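Local coordinates for CG14216 (Drosophila melanogaster, PDB 3P9Y), which dephosphorylates the C-terminal repeat domain of RNA polymerase II as an Ssu72 phosphatase and probably takes part in RNA processing and transcription termination, at residues 22-27 with 90-95; 28-33 with 157-162; 106-111 with 132-137. The protein carries 2 engineered substitutions. All blocks are in the same frame, centred on the assembly; numbering follows the deposited sequence.

Overall arrangement
Contacts 1 and 2 are consecutive patches on helix 22-32, which contact 1 joins to helix 85-95 and contact 2 to helix 149-167. Their centres are 12 Å apart and they touch, with I95 CD1 3.8 Å from N28 CB. Segment 22-27 of contact 1 begins at the substrate site: R22, which does not itself touch segment 90-95, hydrogen-bonds through NE to a modified side chain of the bound peptide. Contact 3 lies on the other side of the chain's centre from contact 1, their centres about 24 Å apart, and 22 Å from contact 2, centre to centre. It ties together two loops that lead into neighbouring parallel strands of the central sheet, 111-114 and 137-142.

Contact 1. Residues 22-27 with 90-95; sequences RSMEAH and DRNRRI
M24, E25 and H27 meet R91, N92 and I95 in a helix-helix packing within the LMW PTP-like fold. Helix 22-32, which starts at the peptide-binding R22, packs here on helix 85-95; segments 22-27 and 90-95 cross at 55°, their axes 10.4 Å apart. That wide spacing leaves room for long side chains between the backbones.

M24 can be followed atom by atom. Its CB sits 3.2 Å from N92 OD1, with R91 NH2 as the next neighbour, and CG stays beside the same oxygen at 3.4 Å. The chain then bends at chi2 and chi3, turning CE back along N92 to end 3.9 Å from I95 CB. Y65 of helix 65-82 also touches both M24 and N92.

The polar half is organised by R91. Its NE and NH2 grip N92 OD1 side-on, at 2.8 Å from NE and 3.0 Å from NH2; both approach from the same face of the amide, while N92 ND2 bonds to M20 O. The guanidinium is thereby held with one face over the backbone of M24 and E25. Its NH1 makes a salt bridge to E25 OE2 at 3.2 Å. The acceptor lies in the guanidinium plane, but the donor stands 62° out of the carboxylate plane, so this is not a flat, two-pronged pairing. Two waters complete the link, one joining OE2 to NH2 and the other OE1 to NH1.

Farther along helix 22-32, H27 ND1 and S39 OG share a hydrogen bond that helps orient the ring. I95 CG2 rests over the H27 ring as a CH-pi contact, 3.6 Å from its centroid and only 11° off the normal.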
loop_
_atom_site.group_PDB
_atom_site.type_symbol
_atom_site.label_atom_id
_atom_site.label_comp_id
_atom_site.label_asym_id
_atom_site.label_seq_id
_atom_site.Cartn_x
_atom_site.Cartn_y
_atom_site.Cartn_z
ATOM N N ARG A 22 3.307 0.942 5.681
ATOM C CA ARG A 22 3.921 0.694 4.377
ATOM C C ARG A 22 3.106 1.227 3.198
ATOM O O ARG A 22 3.659 1.852 2.293
ATOM C CB ARG A 22 4.186 -0.806 4.209
ATOM C CG ARG A 22 5.301 -1.342 5.113
ATOM C CD ARG A 22 5.292 -2.875 5.188
ATOM N NE ARG A 22 4.061 -3.384 5.795
ATOM C CZ ARG A 22 3.732 -4.671 5.875
ATOM N NH1 ARG A 22 4.537 -5.601 5.383
ATOM N NH2 ARG A 22 2.594 -5.026 6.451
ATOM N N SER A 23 1.798 0.984 3.196
ATOM C CA SER A 23 0.962 1.420 2.080
ATOM C C SER A 23 0.838 2.939 2.046
ATOM O O SER A 23 0.693 3.529 0.983
ATOM C CB SER A 23 -0.434 0.802 2.157
ATOM O OG SER A 23 -1.201 1.382 3.198
ATOM N N MET A 24 0.893 3.571 3.208
ATOM C CA MET A 24 0.701 5.015 3.286
ATOM C C MET A 24 1.967 5.776 2.905
ATOM O O MET A 24 1.897 6.851 2.323
ATOM C CB MET A 24 0.230 5.408 4.685
ATOM C CG MET A 24 -1.171 4.905 4.988
ATOM S SD MET A 24 -2.368 5.511 3.779
ATOM C CE MET A 24 -2.707 7.139 4.449
ATOM N N GLU A 25 3.119 5.212 3.235
ATOM C CA GLU A 25 4.388 5.770 2.802
ATOM C C GLU A 25 4.445 5.727 1.274
ATOM O O GLU A 25 4.817 6.711 0.624
ATOM C CB GLU A 25 5.534 4.962 3.401
ATOM C CG GLU A 25 6.875 5.647 3.351
ATOM C CD GLU A 25 6.958 6.823 4.302
ATOM O OE1 GLU A 25 7.108 7.955 3.812
ATOM O OE2 GLU A 25 6.857 6.621 5.534
ATOM N N ALA A 26 4.056 4.587 0.703
ATOM C CA ALA A 26 4.015 4.435 -0.748
ATOM C C ALA A 26 2.948 5.341 -1.359
ATOM O O ALA A 26 3.145 5.901 -2.438
ATOM C CB ALA A 26 3.750 2.981 -1.130
ATOM N N HIS A 27 1.815 5.470 -0.678
ATOM C CA HIS A 27 0.730 6.312 -1.162
ATOM C C HIS A 27 1.268 7.719 -1.348
ATOM O O HIS A 27 1.112 8.326 -2.406
ATOM C CB HIS A 27 -0.433 6.336 -0.165
ATOM C CG HIS A 27 -1.668 7.019 -0.682
ATOM N ND1 HIS A 27 -2.940 6.550 -0.426
ATOM C CD2 HIS A 27 -1.826 8.132 -1.438
ATOM C CE1 HIS A 27 -3.827 7.340 -1.005
ATOM N NE2 HIS A 27 -3.178 8.309 -1.623
ATOM N N ASP A 90 -0.339 11.348 11.810
ATOM C CA ASP A 90 -0.502 12.713 11.325
ATOM C C ASP A 90 -0.293 12.764 9.815
ATOM O O ASP A 90 -1.049 13.406 9.095
ATOM C CB ASP A 90 0.498 13.638 12.015
ATOM C CG ASP A 90 0.345 15.078 11.584
ATOM O OD1 ASP A 90 -0.787 15.602 11.673
ATOM O OD2 ASP A 90 1.351 15.682 11.153
ATOM N N ARG A 91 0.739 12.075 9.341
ATOM C CA ARG A 91 1.016 11.992 7.916
ATOM C C ARG A 91 -0.182 11.362 7.203
ATOM O O ARG A 91 -0.605 11.832 6.145
ATOM C CB ARG A 91 2.289 11.175 7.681
ATOM C CG ARG A 91 2.807 11.192 6.246
ATOM C CD ARG A 91 2.130 10.138 5.374
ATOM N NE ARG A 91 1.973 8.874 6.090
ATOM C CZ ARG A 91 2.960 8.015 6.335
ATOM N NH1 ARG A 91 4.192 8.277 5.921
ATOM N NH2 ARG A 91 2.716 6.891 7.005
ATOM N N ASN A 92 -0.742 10.315 7.804
ATOM C CA ASN A 92 -1.877 9.609 7.217
ATOM C C ASN A 92 -3.111 10.506 7.126
ATOM O O ASN A 92 -3.810 10.517 6.114
ATOM C CB ASN A 92 -2.207 8.352 8.032
ATOM C CG ASN A 92 -1.094 7.315 7.990
ATOM O OD1 ASN A 92 -0.200 7.377 7.148
ATOM N ND2 ASN A 92 -1.150 6.354 8.898
ATOM N N ARG A 93 -3.369 11.260 8.190
ATOM C CA ARG A 93 -4.532 12.134 8.249
ATOM C C ARG A 93 -4.519 13.121 7.087
ATOM O O ARG A 93 -5.559 13.418 6.500
ATOM C CB ARG A 93 -4.561 12.901 9.575
ATOM C CG ARG A 93 -5.816 13.744 9.766
ATOM C CD ARG A 93 -5.601 14.885 10.760
ATOM N NE ARG A 93 -5.321 16.154 10.086
ATOM C CZ ARG A 93 -4.112 16.699 9.956
ATOM N NH1 ARG A 93 -3.039 16.106 10.463
ATOM N NH2 ARG A 93 -3.974 17.854 9.324
ATOM N N ARG A 94 -3.335 13.621 6.753
ATOM C CA ARG A 94 -3.197 14.601 5.682
ATOM C C ARG A 94 -3.469 13.996 4.317
ATOM O O ARG A 94 -3.782 14.714 3.371
ATOM C CB ARG A 94 -1.798 15.207 5.691
ATOM C CG ARG A 94 -1.454 15.923 6.976
ATOM C CD ARG A 94 -0.207 16.757 6.807
ATOM N NE ARG A 94 0.308 17.227 8.084
ATOM C CZ ARG A 94 1.266 18.140 8.206
ATOM N NH1 ARG A 94 1.801 18.684 7.122
ATOM N NH2 ARG A 94 1.681 18.511 9.410
ATOM N N ILE A 95 -3.340 12.678 4.205
ATOM C CA ILE A 95 -3.621 12.000 2.945
ATOM C C ILE A 95 -5.105 11.668 2.805
ATOM O O ILE A 95 -5.715 11.937 1.773
ATOM C CB ILE A 95 -2.799 10.713 2.805
ATOM C CG1 ILE A 95 -1.318 11.063 2.656
ATOM C CG2 ILE A 95 -3.270 9.907 1.596
ATOM C CD1 ILE A 95 -0.407 9.862 2.634
HETATM O O HOH W 1 5.215 5.577 7.517
HETATM O O HOH W 2 5.524 9.965 4.036
#

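Contact 2. Residues 28-33 with 157-162; sequences NFLAKK and FVITDM
F29 drives the edge of its ring toward the face of F157, a T-shaped (edge-to-face) pair with the planes tilted at 51° rather than upright. The centroids are 4.5 Å apart, and the touching rim consists of F29 CE1 and CZ, the latter 3.5 Å from F157 CE1. With its CG anti to the backbone N (chi1 -158°), F29 projects across the gap to helix 149-167. F157 starts out pointing away from helix 22-32, and its ring comes back to meet that rim.

T160 stands nearly perpendicular to F29 and occupies another part of its border: CG2 lies at the ring edge, in plane, while OG1 approaches CD2 obliquely at 3.1 Å. Beyond it, L30 and T160 run past each other in opposite senses, which brings L30 CD2 to 3.6 Å from T160 OG1. L30 CD1 reaches I159 CG2 more loosely, at 4.3 Å, and the K33 side chain crosses that of T160 at about a right angle, CG packing against CG2.

The segment axes are 9.5 Å apart at a crossing angle of -41°, joining two helices of the LMW PTP-like fold. No hydrogen bond links these segments. T160 OG1 spends its bond on A156 O, one turn back in its own helix, which lets a hydroxyl sit among phenyl and methyl groups: the contact is held by aromatic and dispersion forces.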
loop_
_atom_site.group_PDB
_atom_site.type_symbol
_atom_site.label_atom_id
_atom_site.label_comp_id
_atom_site.label_asym_id
_atom_site.label_seq_id
_atom_site.Cartn_x
_atom_site.Cartn_y
_atom_site.Cartn_z
ATOM N N ASN A 28 1.916 8.228 -0.305
ATOM C CA ASN A 28 2.392 9.601 -0.286
ATOM C C ASN A 28 3.410 9.864 -1.389
ATOM O O ASN A 28 3.320 10.856 -2.111
ATOM C CB ASN A 28 3.004 9.923 1.074
ATOM C CG ASN A 28 3.521 11.339 1.153
ATOM O OD1 ASN A 28 2.774 12.274 1.431
ATOM N ND2 ASN A 28 4.806 11.505 0.893
ATOM N N PHE A 29 4.369 8.957 -1.524
ATOM C CA PHE A 29 5.432 9.118 -2.504
ATOM C C PHE A 29 4.861 9.060 -3.920
ATOM O O PHE A 29 5.113 9.944 -4.733
ATOM C CB PHE A 29 6.493 8.032 -2.302
ATOM C CG PHE A 29 7.839 8.386 -2.861
ATOM C CD1 PHE A 29 8.810 8.964 -2.054
ATOM C CD2 PHE A 29 8.140 8.139 -4.187
ATOM C CE1 PHE A 29 10.057 9.289 -2.569
ATOM C CE2 PHE A 29 9.385 8.463 -4.707
ATOM C CZ PHE A 29 10.343 9.034 -3.897
ATOM N N LEU A 30 4.085 8.019 -4.207
ATOM C CA LEU A 30 3.471 7.855 -5.522
ATOM C C LEU A 30 2.648 9.080 -5.919
ATOM O O LEU A 30 2.723 9.534 -7.057
ATOM C CB LEU A 30 2.583 6.606 -5.555
ATOM C CG LEU A 30 3.321 5.271 -5.688
ATOM C CD1 LEU A 30 2.403 4.108 -5.310
ATOM C CD2 LEU A 30 3.881 5.087 -7.097
ATOM N N ALA A 31 1.865 9.608 -4.980
ATOM C CA ALA A 31 1.013 10.761 -5.257
ATOM C C ALA A 31 1.851 11.999 -5.578
ATOM O O ALA A 31 1.511 12.773 -6.469
ATOM C CB ALA A 31 0.096 11.038 -4.078
ATOM N N LYS A 32 2.945 12.182 -4.845
ATOM C CA LYS A 32 3.846 13.306 -5.081
ATOM C C LYS A 32 4.546 13.200 -6.434
ATOM O O LYS A 32 4.920 14.213 -7.022
ATOM C CB LYS A 32 4.884 13.404 -3.965
ATOM C CG LYS A 32 4.344 13.992 -2.676
ATOM C CD LYS A 32 5.415 14.042 -1.598
ATOM C CE LYS A 32 4.915 14.772 -0.361
ATOM N NZ LYS A 32 5.978 14.916 0.680
ATOM N N LYS A 33 4.718 11.979 -6.930
ATOM C CA LYS A 33 5.302 11.776 -8.257
ATOM C C LYS A 33 4.236 11.768 -9.357
ATOM O O LYS A 33 4.524 11.437 -10.502
ATOM C CB LYS A 33 6.127 10.486 -8.313
ATOM C CG LYS A 33 7.304 10.454 -7.345
ATOM C CD LYS A 33 8.204 11.668 -7.505
ATOM C CE LYS A 33 9.412 11.598 -6.581
ATOM N NZ LYS A 33 10.202 12.869 -6.588
ATOM N N PHE A 157 10.239 4.254 -2.319
ATOM C CA PHE A 157 11.160 4.548 -3.409
ATOM C C PHE A 157 11.177 3.409 -4.424
ATOM O O PHE A 157 11.129 3.645 -5.624
ATOM C CB PHE A 157 12.582 4.758 -2.877
ATOM C CG PHE A 157 12.891 6.180 -2.494
ATOM C CD1 PHE A 157 13.420 7.067 -3.431
ATOM C CD2 PHE A 157 12.677 6.628 -1.199
ATOM C CE1 PHE A 157 13.719 8.382 -3.083
ATOM C CE2 PHE A 157 12.975 7.935 -0.840
ATOM C CZ PHE A 157 13.497 8.816 -1.783
ATOM N N VAL A 158 11.264 2.174 -3.940
ATOM C CA VAL A 158 11.412 1.024 -4.830
ATOM C C VAL A 158 10.131 0.770 -5.618
ATOM O O VAL A 158 10.165 0.524 -6.819
ATOM C CB VAL A 158 11.771 -0.254 -4.051
ATOM C CG1 VAL A 158 11.882 -1.438 -5.001
ATOM C CG2 VAL A 158 13.068 -0.055 -3.280
ATOM N N ILE A 159 9.005 0.817 -4.927
ATOM C CA ILE A 159 7.719 0.615 -5.562
ATOM C C ILE A 159 7.502 1.687 -6.618
ATOM O O ILE A 159 6.968 1.412 -7.691
ATOM C CB ILE A 159 6.592 0.660 -4.530
ATOM C CG1 ILE A 159 6.614 -0.622 -3.696
ATOM C CG2 ILE A 159 5.242 0.828 -5.209
ATOM C CD1 ILE A 159 5.732 -0.567 -2.471
ATOM N N THR A 160 7.919 2.911 -6.313
ATOM C CA THR A 160 7.719 4.017 -7.237
ATOM C C THR A 160 8.584 3.841 -8.483
ATOM O O THR A 160 8.128 4.102 -9.591
ATOM C CB THR A 160 8.012 5.374 -6.573
ATOM O OG1 THR A 160 7.077 5.593 -5.510
ATOM C CG2 THR A 160 7.883 6.500 -7.584
ATOM N N ASP A 161 9.823 3.393 -8.307
ATOM C CA ASP A 161 10.675 3.082 -9.453
ATOM C C ASP A 161 10.012 2.034 -10.336
ATOM O O ASP A 161 10.061 2.121 -11.564
ATOM C CB ASP A 161 12.041 2.567 -9.004
ATOM C CG ASP A 161 12.892 3.644 -8.364
ATOM O OD1 ASP A 161 12.690 4.838 -8.669
ATOM O OD2 ASP A 161 13.773 3.290 -7.557
ATOM N N MET A 162 9.393 1.041 -9.707
ATOM C CA MET A 162 8.742 -0.027 -10.454
ATOM C C MET A 162 7.558 0.510 -11.255
ATOM O O MET A 162 7.405 0.195 -12.432
ATOM C CB MET A 162 8.266 -1.127 -9.515
ATOM C CG MET A 162 7.640 -2.289 -10.253
ATOM S SD MET A 162 7.062 -3.599 -9.165
ATOM C CE MET A 162 5.639 -2.818 -8.406
#

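Contact 3. Residues 106-111 with 132-137; sequences KEQFDI and SVDNRP
R136 reaches over from the loop 132-137 to Q108 and D110, and its guanidinium carries most of the contact. At chi1 171° the R136 chain leaves opposite its own amide nitrogen and stays extended to NE, spanning the gap between the loops.

The direct polar bonds are two, both weak. NH2 forms a salt bridge with D110 OD1 at 3.3 Å; the N-H points almost straight at the oxygen (161°), so length rather than direction limits it. The carboxylate and guanidinium planes are turned 48° apart, and D110 OD2 is engaged by the backbone N of A11. NH1 gives a poorly aligned bond to Q108 OE1 at 3.2 Å.

Water supplies a second set of links. One molecule lies 2.7 Å from D110 OD1 and 3.3 Å from R136 NE, and also contacts P137 O, so it bridges the ion pair to the backbone. Another joins D110 O, at 3.0 Å, to P137 O, at 2.8 Å. The P137 carbonyl thus faces both waters.

Packing adds a little more. One face of the guanidinium looks onto the backbone of F109, whose N stands above the plane, offset toward the rim, while Q108 CB lies beside NH1. The C-terminal Y198 touches both Q108 and R136, and its hydroxyl bonds F109 N.

These loops enter strands 111-114 and 137-142, parallel neighbours connected through helix 117-128. The arrangement is a beta-alpha-beta crossover of the LMW PTP-like fold, pinned where its strands start, at the sheet end opposite the one where strand 11-16 leads toward R22 through what is probably, as in LMW PTPs, the phosphate-binding P-loop.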
loop_
_atom_site.group_PDB
_atom_site.type_symbol
_atom_site.label_atom_id
_atom_site.label_comp_id
_atom_site.label_asym_id
_atom_site.label_seq_id
_atom_site.Cartn_x
_atom_site.Cartn_y
_atom_site.Cartn_z
ATOM N N LYS A 106 -14.828 -0.945 -3.944
ATOM C CA LYS A 106 -15.433 -1.175 -5.249
ATOM C C LYS A 106 -14.599 -0.534 -6.359
ATOM O O LYS A 106 -14.921 -0.658 -7.539
ATOM C CB LYS A 106 -16.856 -0.610 -5.269
ATOM C CG LYS A 106 -17.791 -1.263 -4.256
ATOM C CD LYS A 106 -18.067 -2.721 -4.617
ATOM C CE LYS A 106 -17.882 -3.645 -3.419
ATOM N NZ LYS A 106 -18.850 -3.365 -2.316
ATOM N N GLU A 107 -13.526 0.151 -5.979
ATOM C CA GLU A 107 -12.629 0.754 -6.959
ATOM C C GLU A 107 -11.913 -0.337 -7.749
ATOM O O GLU A 107 -11.675 -1.431 -7.237
ATOM C CB GLU A 107 -11.594 1.645 -6.265
ATOM C CG GLU A 107 -12.189 2.738 -5.389
ATOM C CD GLU A 107 -12.922 3.800 -6.189
ATOM O OE1 GLU A 107 -12.682 3.910 -7.410
ATOM O OE2 GLU A 107 -13.739 4.532 -5.591
ATOM N N GLN A 108 -11.564 -0.029 -8.993
ATOM C CA GLN A 108 -10.800 -0.948 -9.826
ATOM C C GLN A 108 -9.459 -0.331 -10.212
ATOM O O GLN A 108 -9.313 0.889 -10.244
ATOM C CB GLN A 108 -11.592 -1.305 -11.079
ATOM C CG GLN A 108 -12.922 -1.965 -10.777
ATOM C CD GLN A 108 -13.577 -2.521 -12.017
ATOM O OE1 GLN A 108 -13.204 -2.174 -13.136
ATOM N NE2 GLN A 108 -14.560 -3.393 -11.827
ATOM N N PHE A 109 -8.482 -1.180 -10.511
ATOM C CA PHE A 109 -7.122 -0.711 -10.750
ATOM C C PHE A 109 -6.458 -1.445 -11.904
ATOM O O PHE A 109 -6.846 -2.554 -12.256
ATOM C CB PHE A 109 -6.287 -0.891 -9.482
ATOM C CG PHE A 109 -6.911 -0.280 -8.261
ATOM C CD1 PHE A 109 -6.738 1.064 -7.981
ATOM C CD2 PHE A 109 -7.679 -1.048 -7.400
ATOM C CE1 PHE A 109 -7.321 1.634 -6.857
ATOM C CE2 PHE A 109 -8.260 -0.486 -6.275
ATOM C CZ PHE A 109 -8.081 0.857 -6.006
ATOM N N ASP A 110 -5.458 -0.805 -12.497
ATOM C CA ASP A 110 -4.621 -1.437 -13.502
ATOM C C ASP A 110 -3.479 -2.187 -12.836
ATOM O O ASP A 110 -3.032 -3.213 -13.340
ATOM C CB ASP A 110 -4.041 -0.391 -14.455
ATOM C CG ASP A 110 -5.118 0.405 -15.161
ATOM O OD1 ASP A 110 -5.954 -0.211 -15.855
ATOM O OD2 ASP A 110 -5.130 1.644 -15.014
ATOM N N ILE A 111 -2.994 -1.657 -11.716
ATOM C CA ILE A 111 -1.908 -2.297 -10.975
ATOM C C ILE A 111 -2.176 -2.240 -9.476
ATOM O O ILE A 111 -2.524 -1.192 -8.937
ATOM C CB ILE A 111 -0.548 -1.626 -11.253
ATOM C CG1 ILE A 111 -0.230 -1.654 -12.751
ATOM C CG2 ILE A 111 0.553 -2.322 -10.468
ATOM C CD1 ILE A 111 1.098 -0.991 -13.118
ATOM N N SER A 132 -15.574 -12.375 -12.717
ATOM C CA SER A 132 -15.161 -11.313 -13.623
ATOM C C SER A 132 -16.218 -11.123 -14.703
ATOM O O SER A 132 -16.720 -12.093 -15.268
ATOM C CB SER A 132 -13.797 -11.625 -14.242
ATOM O OG SER A 132 -13.881 -12.651 -15.212
ATOM N N VAL A 133 -16.558 -9.869 -14.983
ATOM C CA VAL A 133 -17.658 -9.559 -15.881
ATOM C C VAL A 133 -17.302 -8.444 -16.860
ATOM O O VAL A 133 -18.181 -7.873 -17.503
ATOM C CB VAL A 133 -18.903 -9.138 -15.085
ATOM C CG1 VAL A 133 -19.323 -10.251 -14.141
ATOM C CG2 VAL A 133 -18.630 -7.862 -14.311
ATOM N N ASP A 134 -16.014 -8.137 -16.965
ATOM C CA ASP A 134 -15.532 -7.112 -17.888
ATOM C C ASP A 134 -14.306 -7.592 -18.655
ATOM O O ASP A 134 -13.972 -7.049 -19.707
ATOM C CB ASP A 134 -15.168 -5.834 -17.126
ATOM C CG ASP A 134 -16.368 -5.178 -16.473
ATOM O OD1 ASP A 134 -17.431 -5.095 -17.124
ATOM O OD2 ASP A 134 -16.240 -4.737 -15.308
ATOM N N ASN A 135 -13.632 -8.608 -18.123
ATOM C CA ASN A 135 -12.375 -9.077 -18.694
ATOM C C ASN A 135 -11.320 -7.971 -18.745
ATOM O O ASN A 135 -10.416 -7.999 -19.583
ATOM C CB ASN A 135 -12.600 -9.671 -20.087
ATOM C CG ASN A 135 -13.232 -11.049 -20.033
ATOM O OD1 ASN A 135 -13.049 -11.789 -19.062
ATOM N ND2 ASN A 135 -13.976 -11.404 -21.074
ATOM N N ARG A 136 -11.440 -7.000 -17.843
ATOM C CA ARG A 136 -10.424 -5.962 -17.698
ATOM C C ARG A 136 -9.261 -6.506 -16.873
ATOM O O ARG A 136 -9.423 -6.803 -15.692
ATOM C CB ARG A 136 -11.005 -4.725 -17.009
ATOM C CG ARG A 136 -9.958 -3.683 -16.637
ATOM C CD ARG A 136 -10.540 -2.587 -15.751
ATOM N NE ARG A 136 -9.524 -1.623 -15.332
ATOM C CZ ARG A 136 -9.783 -0.508 -14.653
ATOM N NH1 ARG A 136 -11.029 -0.214 -14.307
ATOM N NH2 ARG A 136 -8.795 0.315 -14.316
ATOM N N PRO A 137 -8.083 -6.642 -17.495
ATOM C CA PRO A 137 -6.937 -7.195 -16.769
ATOM C C PRO A 137 -6.425 -6.244 -15.689
ATOM O O PRO A 137 -6.425 -5.025 -15.878
ATOM C CB PRO A 137 -5.869 -7.371 -17.859
ATOM C CG PRO A 137 -6.562 -7.145 -19.165
ATOM C CD PRO A 137 -7.734 -6.269 -18.875
HETATM O O HOH W 3 -4.312 -3.253 -16.084
HETATM O O HOH W 4 -6.826 -2.565 -16.928
#